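Local coordinates for protein GTP cyclohydrolase 1 type 2 homolog (Escherichia coli, Escherichia coli O157:H7, PDB 1NMO) that binds two iron ions per subunit within a ring-shaped homohexamer and may be involved in the degradation of radiation-damaged nucleotides, at residues L127-P138 with E163-C171; V187-V195 with L208-T218. One frame throughout, in Å; residues are numbered along the deposited sequence.

Contact 1. Residues L127-P138 with E163-C171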
loop_
_atom_site.group_PDB
_atom_site.type_symbol
_atom_site.label_atom_id
_atom_site.label_comp_id
_atom_site.label_asym_id
_atom_site.label_seq_id
_atom_site.Cartn_x
_atom_site.Cartn_y
_atom_site.Cartn_z
ATOM N N LEU A 127 -20.873 36.058 10.264
ATOM C CA LEU A 127 -20.456 35.072 9.267
ATOM C C LEU A 127 -20.988 33.672 9.535
ATOM O O LEU A 127 -20.370 32.676 9.079
ATOM C CB LEU A 127 -18.942 34.987 9.297
ATOM C CG LEU A 127 -18.260 36.311 8.890
ATOM C CD1 LEU A 127 -16.841 36.340 9.479
ATOM C CD2 LEU A 127 -18.226 36.409 7.304
ATOM N N VAL A 128 -22.124 33.597 10.255
ATOM C CA VAL A 128 -22.685 32.339 10.662
ATOM C C VAL A 128 -24.149 32.198 10.400
ATOM O O VAL A 128 -24.942 32.461 11.278
ATOM C CB VAL A 128 -22.492 32.153 12.180
ATOM C CG1 VAL A 128 -22.767 30.747 12.559
ATOM C CG2 VAL A 128 -21.096 32.478 12.553
ATOM N N PRO A 129 -24.550 31.756 9.202
ATOM C CA PRO A 129 -25.970 31.582 8.872
ATOM C C PRO A 129 -26.469 30.318 9.475
ATOM O O PRO A 129 -25.645 29.499 9.927
ATOM C CB PRO A 129 -25.964 31.505 7.356
ATOM C CG PRO A 129 -24.589 30.921 7.085
ATOM C CD PRO A 129 -23.719 31.738 7.994
ATOM N N TRP A 130 -27.799 30.165 9.574
ATOM C CA TRP A 130 -28.336 28.890 10.067
ATOM C C TRP A 130 -29.524 28.546 9.177
ATOM O O TRP A 130 -30.013 29.386 8.442
ATOM C CB TRP A 130 -28.815 28.948 11.528
ATOM C CG TRP A 130 -30.098 29.781 11.753
ATOM C CD1 TRP A 130 -30.166 31.114 12.094
ATOM C CD2 TRP A 130 -31.462 29.317 11.690
ATOM N NE1 TRP A 130 -31.480 31.503 12.241
ATOM C CE2 TRP A 130 -32.294 30.418 12.011
ATOM C CE3 TRP A 130 -32.067 28.070 11.398
ATOM C CZ2 TRP A 130 -33.704 30.315 12.066
ATOM C CZ3 TRP A 130 -33.526 27.975 11.458
ATOM C CH2 TRP A 130 -34.289 29.082 11.791
ATOM N N GLY A 131 -29.950 27.304 9.209
ATOM C CA GLY A 131 -31.117 26.922 8.431
ATOM C C GLY A 131 -31.388 25.435 8.618
ATOM O O GLY A 131 -30.943 24.849 9.633
ATOM N N GLU A 132 -32.054 24.839 7.627
ATOM C CA GLU A 132 -32.394 23.439 7.671
ATOM C C GLU A 132 -32.196 22.646 6.398
ATOM O O GLU A 132 -32.501 23.082 5.257
ATOM C CB GLU A 132 -33.871 23.261 8.052
ATOM C CG GLU A 132 -34.350 24.063 9.275
ATOM C CD GLU A 132 -35.754 23.647 9.750
ATOM O OE1 GLU A 132 -36.594 23.180 8.921
ATOM O OE2 GLU A 132 -35.990 23.787 10.962
ATOM N N LEU A 133 -31.674 21.452 6.587
ATOM C CA LEU A 133 -31.541 20.569 5.433
ATOM C C LEU A 133 -32.990 20.329 4.977
ATOM O O LEU A 133 -33.894 20.089 5.807
ATOM C CB LEU A 133 -30.967 19.221 5.861
ATOM C CG LEU A 133 -29.485 19.267 6.127
ATOM C CD1 LEU A 133 -29.107 18.065 7.008
ATOM C CD2 LEU A 133 -28.744 19.272 4.788
ATOM N N THR A 134 -33.213 20.429 3.672
ATOM C CA THR A 134 -34.500 20.174 3.088
ATOM C C THR A 134 -34.724 18.673 3.130
ATOM O O THR A 134 -35.733 18.194 2.687
ATOM C CB THR A 134 -34.553 20.607 1.626
ATOM O OG1 THR A 134 -33.304 20.299 0.994
ATOM C CG2 THR A 134 -34.864 22.106 1.536
HETATM N N MSE A 135 -33.775 17.905 3.599
HETATM C CA MSE A 135 -34.076 16.492 3.724
HETATM C C MSE A 135 -33.276 16.032 4.905
HETATM O O MSE A 135 -32.154 15.499 4.739
HETATM C CB MSE A 135 -33.710 15.730 2.472
HETATM C CG MSE A 135 -34.602 14.490 2.335
HETATM SE SE MSE A 135 -33.834 13.071 1.143
HETATM C CE MSE A 135 -32.198 12.632 2.156
ATOM N N PRO A 136 -33.853 16.181 6.133
ATOM C CA PRO A 136 -33.122 15.786 7.365
ATOM C C PRO A 136 -32.672 14.386 7.238
ATOM O O PRO A 136 -33.392 13.652 6.626
ATOM C CB PRO A 136 -34.152 15.933 8.471
ATOM C CG PRO A 136 -35.223 16.916 7.876
ATOM C CD PRO A 136 -35.290 16.406 6.418
ATOM N N VAL A 137 -31.482 14.047 7.777
ATOM C CA VAL A 137 -30.905 12.712 7.803
ATOM C C VAL A 137 -30.018 12.537 9.066
ATOM O O VAL A 137 -29.740 13.500 9.759
ATOM C CB VAL A 137 -30.076 12.469 6.576
ATOM C CG1 VAL A 137 -30.892 12.855 5.400
ATOM C CG2 VAL A 137 -28.754 13.261 6.648
ATOM N N PRO A 138 -29.625 11.286 9.419
ATOM C CA PRO A 138 -28.780 11.162 10.624
ATOM C C PRO A 138 -27.355 11.677 10.316
ATOM O O PRO A 138 -26.983 11.887 9.153
ATOM C CB PRO A 138 -28.789 9.660 10.906
ATOM C CG PRO A 138 -30.076 9.158 10.184
ATOM C CD PRO A 138 -30.011 9.954 8.896
ATOM N N GLU A 163 -30.372 12.154 16.656
ATOM C CA GLU A 163 -30.367 10.948 15.804
ATOM C C GLU A 163 -30.663 11.330 14.369
ATOM O O GLU A 163 -30.455 10.576 13.439
ATOM C CB GLU A 163 -31.394 9.909 16.300
ATOM C CG GLU A 163 -32.764 10.436 16.755
ATOM C CD GLU A 163 -33.826 9.279 16.901
ATOM O OE1 GLU A 163 -34.492 8.961 15.852
ATOM O OE2 GLU A 163 -33.970 8.680 18.044
ATOM N N VAL A 164 -31.196 12.525 14.211
ATOM C CA VAL A 164 -31.478 13.062 12.890
ATOM C C VAL A 164 -31.001 14.502 12.899
ATOM O O VAL A 164 -31.109 15.197 13.924
ATOM C CB VAL A 164 -32.980 13.008 12.583
ATOM C CG1 VAL A 164 -33.247 13.581 11.169
ATOM C CG2 VAL A 164 -33.432 11.521 12.620
ATOM N N VAL A 165 -30.439 14.945 11.795
ATOM C CA VAL A 165 -29.987 16.323 11.722
ATOM C C VAL A 165 -30.972 17.097 10.864
ATOM O O VAL A 165 -31.208 16.777 9.678
ATOM C CB VAL A 165 -28.629 16.442 11.028
ATOM C CG1 VAL A 165 -28.333 17.907 10.693
ATOM C CG2 VAL A 165 -27.578 15.908 11.900
ATOM N N GLN A 166 -31.522 18.151 11.434
ATOM C CA GLN A 166 -32.448 18.980 10.650
ATOM C C GLN A 166 -31.949 20.433 10.562
ATOM O O GLN A 166 -31.777 20.955 9.485
ATOM C CB GLN A 166 -33.889 18.954 11.285
ATOM C CG GLN A 166 -34.763 20.088 10.715
ATOM C CD GLN A 166 -36.224 19.707 10.600
ATOM O OE1 GLN A 166 -36.948 20.182 9.697
ATOM N NE2 GLN A 166 -36.671 18.860 11.493
ATOM N N ARG A 167 -31.728 21.058 11.719
ATOM C CA ARG A 167 -31.304 22.459 11.816
ATOM C C ARG A 167 -29.801 22.481 11.881
ATOM O O ARG A 167 -29.190 21.760 12.662
ATOM C CB ARG A 167 -31.972 23.101 13.074
ATOM C CG ARG A 167 -31.524 24.510 13.424
ATOM C CD ARG A 167 -32.390 25.033 14.633
ATOM N NE ARG A 167 -33.764 25.126 14.137
ATOM C CZ ARG A 167 -34.565 26.166 14.334
ATOM N NH1 ARG A 167 -34.129 27.205 15.055
ATOM N NH2 ARG A 167 -35.768 26.202 13.712
ATOM N N VAL A 168 -29.200 23.315 11.061
ATOM C CA VAL A 168 -27.744 23.386 10.923
ATOM C C VAL A 168 -27.182 24.823 10.943
ATOM O O VAL A 168 -27.937 25.793 10.722
ATOM C CB VAL A 168 -27.426 22.780 9.555
ATOM C CG1 VAL A 168 -25.984 22.894 9.265
ATOM C CG2 VAL A 168 -27.834 21.335 9.559
ATOM N N ALA A 169 -25.906 25.022 11.286
ATOM C CA ALA A 169 -25.416 26.406 11.115
ATOM C C ALA A 169 -24.027 26.139 10.513
ATOM O O ALA A 169 -23.543 25.009 10.587
ATOM C CB ALA A 169 -25.347 27.194 12.431
ATOM N N TRP A 170 -23.355 27.124 9.935
ATOM C CA TRP A 170 -22.103 26.793 9.320
ATOM C C TRP A 170 -21.321 28.034 9.103
ATOM O O TRP A 170 -21.894 29.125 9.184
ATOM C CB TRP A 170 -22.387 26.133 7.979
ATOM C CG TRP A 170 -23.112 26.993 6.956
ATOM C CD1 TRP A 170 -22.560 27.765 5.986
ATOM C CD2 TRP A 170 -24.546 27.182 6.843
ATOM N NE1 TRP A 170 -23.546 28.432 5.274
ATOM C CE2 TRP A 170 -24.769 28.090 5.775
ATOM C CE3 TRP A 170 -25.666 26.667 7.552
ATOM C CZ2 TRP A 170 -26.062 28.490 5.384
ATOM C CZ3 TRP A 170 -26.973 27.070 7.173
ATOM C CH2 TRP A 170 -27.149 27.966 6.105
ATOM N N CYS A 171 -20.025 27.892 8.843
ATOM C CA CYS A 171 -19.189 29.051 8.498
ATOM C C CYS A 171 -18.123 28.403 7.649
ATOM O O CYS A 171 -17.498 27.510 8.147
ATOM C CB CYS A 171 -18.523 29.721 9.721
ATOM S SG CYS A 171 -17.503 31.162 9.184
#

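Contact 2. Residues V187-V195 with L208-T218. With FE (Fe (III) ion), chain G.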
loop_
_atom_site.group_PDB
_atom_site.type_symbol
_atom_site.label_atom_id
_atom_site.label_comp_id
_atom_site.label_asym_id
_atom_site.label_seq_id
_atom_site.Cartn_x
_atom_site.Cartn_y
_atom_site.Cartn_z
ATOM N N VAL A 187 -28.695 24.211 17.409
ATOM C CA VAL A 187 -28.705 23.598 16.089
ATOM C C VAL A 187 -28.444 22.111 16.311
ATOM O O VAL A 187 -28.066 21.737 17.405
ATOM C CB VAL A 187 -27.594 24.182 15.225
ATOM C CG1 VAL A 187 -27.873 25.674 14.958
ATOM C CG2 VAL A 187 -26.196 23.997 15.990
ATOM N N ASP A 188 -28.631 21.264 15.298
ATOM C CA ASP A 188 -28.321 19.860 15.513
ATOM C C ASP A 188 -26.885 19.656 14.952
ATOM O O ASP A 188 -26.133 18.774 15.412
ATOM C CB ASP A 188 -29.249 18.943 14.700
ATOM C CG ASP A 188 -30.725 19.205 14.931
ATOM O OD1 ASP A 188 -31.095 19.537 16.069
ATOM O OD2 ASP A 188 -31.524 19.037 13.979
ATOM N N ALA A 189 -26.494 20.446 13.950
ATOM C CA ALA A 189 -25.147 20.253 13.395
ATOM C C ALA A 189 -24.491 21.590 13.058
ATOM O O ALA A 189 -25.211 22.606 12.819
ATOM C CB ALA A 189 -25.230 19.389 12.194
ATOM N N PHE A 190 -23.152 21.617 13.103
ATOM C CA PHE A 190 -22.358 22.846 12.751
ATOM C C PHE A 190 -21.331 22.336 11.798
ATOM O O PHE A 190 -20.691 21.303 12.068
ATOM C CB PHE A 190 -21.661 23.493 13.971
ATOM C CG PHE A 190 -20.798 24.669 13.612
ATOM C CD1 PHE A 190 -21.346 25.828 13.067
ATOM C CD2 PHE A 190 -19.399 24.630 13.824
ATOM C CE1 PHE A 190 -20.541 26.959 12.732
ATOM C CE2 PHE A 190 -18.596 25.722 13.508
ATOM C CZ PHE A 190 -19.171 26.918 12.948
ATOM N N ILE A 191 -21.168 23.026 10.670
ATOM C CA ILE A 191 -20.241 22.634 9.608
ATOM C C ILE A 191 -19.243 23.731 9.343
ATOM O O ILE A 191 -19.659 24.892 9.184
ATOM C CB ILE A 191 -20.994 22.455 8.251
ATOM C CG1 ILE A 191 -22.141 21.520 8.440
ATOM C CG2 ILE A 191 -20.040 21.883 7.119
ATOM C CD1 ILE A 191 -22.987 21.435 7.224
ATOM N N THR A 192 -17.937 23.465 9.296
ATOM C CA THR A 192 -17.104 24.630 8.953
ATOM C C THR A 192 -15.979 24.040 8.150
ATOM O O THR A 192 -16.153 22.959 7.619
ATOM C CB THR A 192 -16.630 25.347 10.176
ATOM O OG1 THR A 192 -15.828 26.464 9.761
ATOM C CG2 THR A 192 -15.759 24.428 11.048
ATOM N N GLY A 193 -14.826 24.687 8.036
ATOM C CA GLY A 193 -13.784 24.041 7.220
ATOM C C GLY A 193 -12.703 23.311 8.024
ATOM O O GLY A 193 -12.352 22.173 7.772
ATOM N N GLU A 194 -12.171 23.991 9.019
ATOM C CA GLU A 194 -11.100 23.435 9.826
ATOM C C GLU A 194 -11.605 23.011 11.196
ATOM O O GLU A 194 -12.774 23.241 11.549
ATOM C CB GLU A 194 -10.018 24.488 9.999
ATOM C CG GLU A 194 -9.685 25.248 8.792
ATOM C CD GLU A 194 -8.338 25.938 8.961
ATOM O OE1 GLU A 194 -7.839 25.864 10.111
ATOM O OE2 GLU A 194 -7.771 26.547 7.973
ATOM N N VAL A 195 -10.703 22.393 11.967
ATOM C CA VAL A 195 -11.002 21.918 13.300
ATOM C C VAL A 195 -9.794 22.191 14.224
ATOM O O VAL A 195 -8.628 22.134 13.778
ATOM C CB VAL A 195 -11.342 20.389 13.284
ATOM C CG1 VAL A 195 -10.084 19.553 13.005
ATOM C CG2 VAL A 195 -11.976 19.936 14.611
ATOM N N LEU A 208 -23.934 18.276 19.568
ATOM C CA LEU A 208 -24.263 18.500 18.171
ATOM C C LEU A 208 -23.243 17.768 17.288
ATOM O O LEU A 208 -22.160 17.402 17.736
ATOM C CB LEU A 208 -24.322 19.976 17.827
ATOM C CG LEU A 208 -23.034 20.746 18.018
ATOM C CD1 LEU A 208 -23.130 22.157 17.401
ATOM C CD2 LEU A 208 -22.813 20.882 19.461
ATOM N N HIS A 209 -23.667 17.486 16.061
ATOM C CA HIS A 209 -22.857 16.840 15.080
ATOM C C HIS A 209 -21.922 17.914 14.573
ATOM O O HIS A 209 -22.396 19.007 14.228
ATOM C CB HIS A 209 -23.727 16.367 13.905
ATOM C CG HIS A 209 -24.549 15.156 14.211
ATOM N ND1 HIS A 209 -24.001 13.893 14.306
ATOM C CD2 HIS A 209 -25.872 15.026 14.509
ATOM C CE1 HIS A 209 -24.945 13.027 14.664
ATOM N NE2 HIS A 209 -26.088 13.690 14.793
ATOM N N PHE A 210 -20.618 17.618 14.478
ATOM C CA PHE A 210 -19.682 18.616 13.966
ATOM C C PHE A 210 -18.961 18.021 12.754
ATOM O O PHE A 210 -18.611 16.854 12.802
ATOM C CB PHE A 210 -18.640 19.043 15.034
ATOM C CG PHE A 210 -17.508 19.756 14.446
ATOM C CD1 PHE A 210 -17.670 21.043 13.950
ATOM C CD2 PHE A 210 -16.289 19.117 14.268
ATOM C CE1 PHE A 210 -16.637 21.717 13.277
ATOM C CE2 PHE A 210 -15.246 19.779 13.590
ATOM C CZ PHE A 210 -15.436 21.084 13.096
ATOM N N TYR A 211 -18.758 18.811 11.706
ATOM C CA TYR A 211 -18.095 18.394 10.461
ATOM C C TYR A 211 -17.019 19.437 10.154
ATOM O O TYR A 211 -17.325 20.645 10.186
ATOM C CB TYR A 211 -19.057 18.426 9.247
ATOM C CG TYR A 211 -20.231 17.541 9.452
ATOM C CD1 TYR A 211 -21.265 17.922 10.258
ATOM C CD2 TYR A 211 -20.201 16.236 8.965
ATOM C CE1 TYR A 211 -22.259 16.987 10.613
ATOM C CE2 TYR A 211 -21.164 15.316 9.272
ATOM C CZ TYR A 211 -22.201 15.681 10.110
ATOM O OH TYR A 211 -23.157 14.689 10.441
ATOM N N ALA A 212 -15.779 18.987 9.856
ATOM C CA ALA A 212 -14.703 19.934 9.500
ATOM C C ALA A 212 -14.620 19.490 8.067
ATOM O O ALA A 212 -14.029 18.451 7.794
ATOM C CB ALA A 212 -13.443 19.608 10.247
ATOM N N ALA A 213 -15.232 20.235 7.137
ATOM C CA ALA A 213 -15.324 19.749 5.764
ATOM C C ALA A 213 -14.220 20.149 4.861
ATOM O O ALA A 213 -14.296 19.864 3.657
ATOM C CB ALA A 213 -16.636 20.143 5.163
ATOM N N GLY A 214 -13.193 20.798 5.432
ATOM C CA GLY A 214 -12.056 21.239 4.639
ATOM C C GLY A 214 -12.041 22.728 4.389
ATOM O O GLY A 214 -13.051 23.290 4.006
ATOM N N HIS A 215 -10.903 23.395 4.552
ATOM C CA HIS A 215 -10.875 24.840 4.317
ATOM C C HIS A 215 -11.025 25.194 2.848
ATOM O O HIS A 215 -11.925 25.989 2.420
ATOM C CB HIS A 215 -9.581 25.471 4.815
ATOM C CG HIS A 215 -9.663 26.958 4.879
ATOM N ND1 HIS A 215 -9.289 27.690 5.993
ATOM C CD2 HIS A 215 -10.015 27.862 3.941
ATOM C CE1 HIS A 215 -9.385 28.985 5.730
ATOM N NE2 HIS A 215 -9.830 29.114 4.488
ATOM N N HIS A 216 -10.076 24.690 2.068
ATOM C CA HIS A 216 -10.164 24.892 0.606
ATOM C C HIS A 216 -11.473 24.301 -0.012
ATOM O O HIS A 216 -12.126 24.943 -0.877
ATOM C CB HIS A 216 -9.013 24.206 -0.074
ATOM C CG HIS A 216 -9.093 24.276 -1.559
ATOM N ND1 HIS A 216 -8.473 25.280 -2.297
ATOM C CD2 HIS A 216 -9.682 23.442 -2.454
ATOM C CE1 HIS A 216 -8.676 25.052 -3.587
ATOM N NE2 HIS A 216 -9.402 23.945 -3.710
ATOM N N ALA A 217 -11.821 23.079 0.404
ATOM C CA ALA A 217 -13.008 22.385 -0.058
ATOM C C ALA A 217 -14.296 23.232 0.094
ATOM O O ALA A 217 -15.135 23.260 -0.803
ATOM C CB ALA A 217 -13.128 21.026 0.722
ATOM N N THR A 218 -14.416 23.987 1.180
ATOM C CA THR A 218 -15.580 24.805 1.410
ATOM C C THR A 218 -15.548 26.240 0.874
ATOM O O THR A 218 -16.608 26.949 0.908
ATOM C CB THR A 218 -15.935 24.826 2.924
ATOM O OG1 THR A 218 -14.840 25.408 3.680
ATOM C CG2 THR A 218 -16.187 23.330 3.429
HETATM FE FE FE G . -10.568 31.206 4.065
#

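Contact 1. Residues L127-P138 with E163-C171
Trp130 and Arg167 meet diagonally across two antiparallel strands, on the face they share with Glu132 and Ala169. The outer corner of the indole, Trp130 CZ3, stands over the centre of the guanidinium, 3.6 Å from Arg167 CZ, with the two planes only 30° apart. Arg167 runs out extended through its first two torsions and then bends at chi3 (-65°), which brings the guanidinium over a face of the indole; Phe185 also packs against that ring. Near the plane of the guanidinium, at its edge, lies Glu132 OE2, in a long salt bridge of 3.7 Å to Arg167 NH2. Closer to the backbone, Trp130 CB rests on Ala169 CB at 4.0 Å.

Behind these side chains is an antiparallel ladder within a mixed six-stranded sheet, where strand 128-137 separates 118-123 from 165-170. Gly131 and Val168 form a hydrogen-bonded pair, and Leu133 N continues the ladder to Gln166 O at 2.9 Å. The chain turns a corner at Thr134 and Met135, a selenomethionine here, and bonding resumes as Val165 N donates to Val137 O at 2.6 Å.

Trp170 leaves its strand away from the partner, but its ring is folded back by placing CG between the backbone N and the carbonyl carbon (chi1 62°). Pro129 CG sits over one face of the indole, toward the rim, the two side chains crossing at about a right angle, in a CH-pi contact modelled too tightly for its exact spacing to be trusted. The benzo side reaches the backbone at Gly131, with Trp170 CZ3 3.6 Å from Gly131 N, while NE1 is hydrogen-bonded to Asn109 O. Farther along, Leu133 CD1 packs obliquely on Val165 CG1 at 3.8 Å, and Leu142 of helix 139-150 touches both residues.

Contact 2. Residues V187-V195 with L208-T218
Glu194 accepts a hydrogen bond from His215, whose ND1 lies 2.7 Å from Glu194 OE2, on the anti side of the carboxylate and out of its plane. The bond is somewhat bent, and the carboxylate is turned 59° from the imidazole plane. A chi1 of -167° swings the His215 imidazole away from its own backbone N, and the ring then offers ND1 to Glu194 and NE2 to an iron ion at 2.3 Å. The bond to ND1 probably steadies the rotation of the imidazole and may make it a stronger ligand. OE2 also accepts from the backbone N of Glu197 of a neighbouring subunit, which holds the carboxylate.

Upstream, the parallel strands 189-192 and 209-212 exchange backbone bonds in alternation: Asp188 O takes His209 N, His209 O takes Phe190 N, Phe190 O takes Tyr211 N, and Tyr211 O takes Thr192 N. Two more follow where the strands end, Ala213 N to Thr192 O at 2.9 Å and Gly214 N to Gly193 O at 2.8 Å, the latter on a carbonyl lone pair. Gly214 O is doubly used, by Thr218 N and by Thr218 OG1 at 2.8 Å. Among the buried polar ends, Thr192 OG1 is met by Cys171 O, Tyr211 OH by Gly139 O, His209 NE2 by Pro162 O and His209 ND1 by Trp156 NE1.

On the face of Phe190 and Phe210, Thr192 CG2 touches the edge of the Phe210 ring, 3.6 Å from CE1, while Val195 CG2 lies 3.4 Å from Phe210 CE2. The two strands and helix 197-205 make a beta-alpha-beta crossover, at whose C-terminal strand ends His215 joins His64 and Glu219 around one iron of the dinuclear site.

In the fold
Following the chain from the N terminus, four strands of a separate five-stranded sheet come before contact 1. Contact 1 closes a loop of 24 residues that carries helix 139-150 and the edge strand 155-157. Helix 179-185 then leads to contact 2, which closes a shorter loop around helix 197-205. The two loops follow in series without crossing. Strands 165-170 and 189-192 are neighbours, so both contacts belong to one six-stranded sheet, and a probable hydrogen bond from Gln166 N to Asp188 OD2 joins them directly. Their ends near Cys171 and His215 both approach the irons, where His63, His64 and Asp101 arrive from the first half. After contact 2 the chain returns to add strand 237-240 beside 37-41.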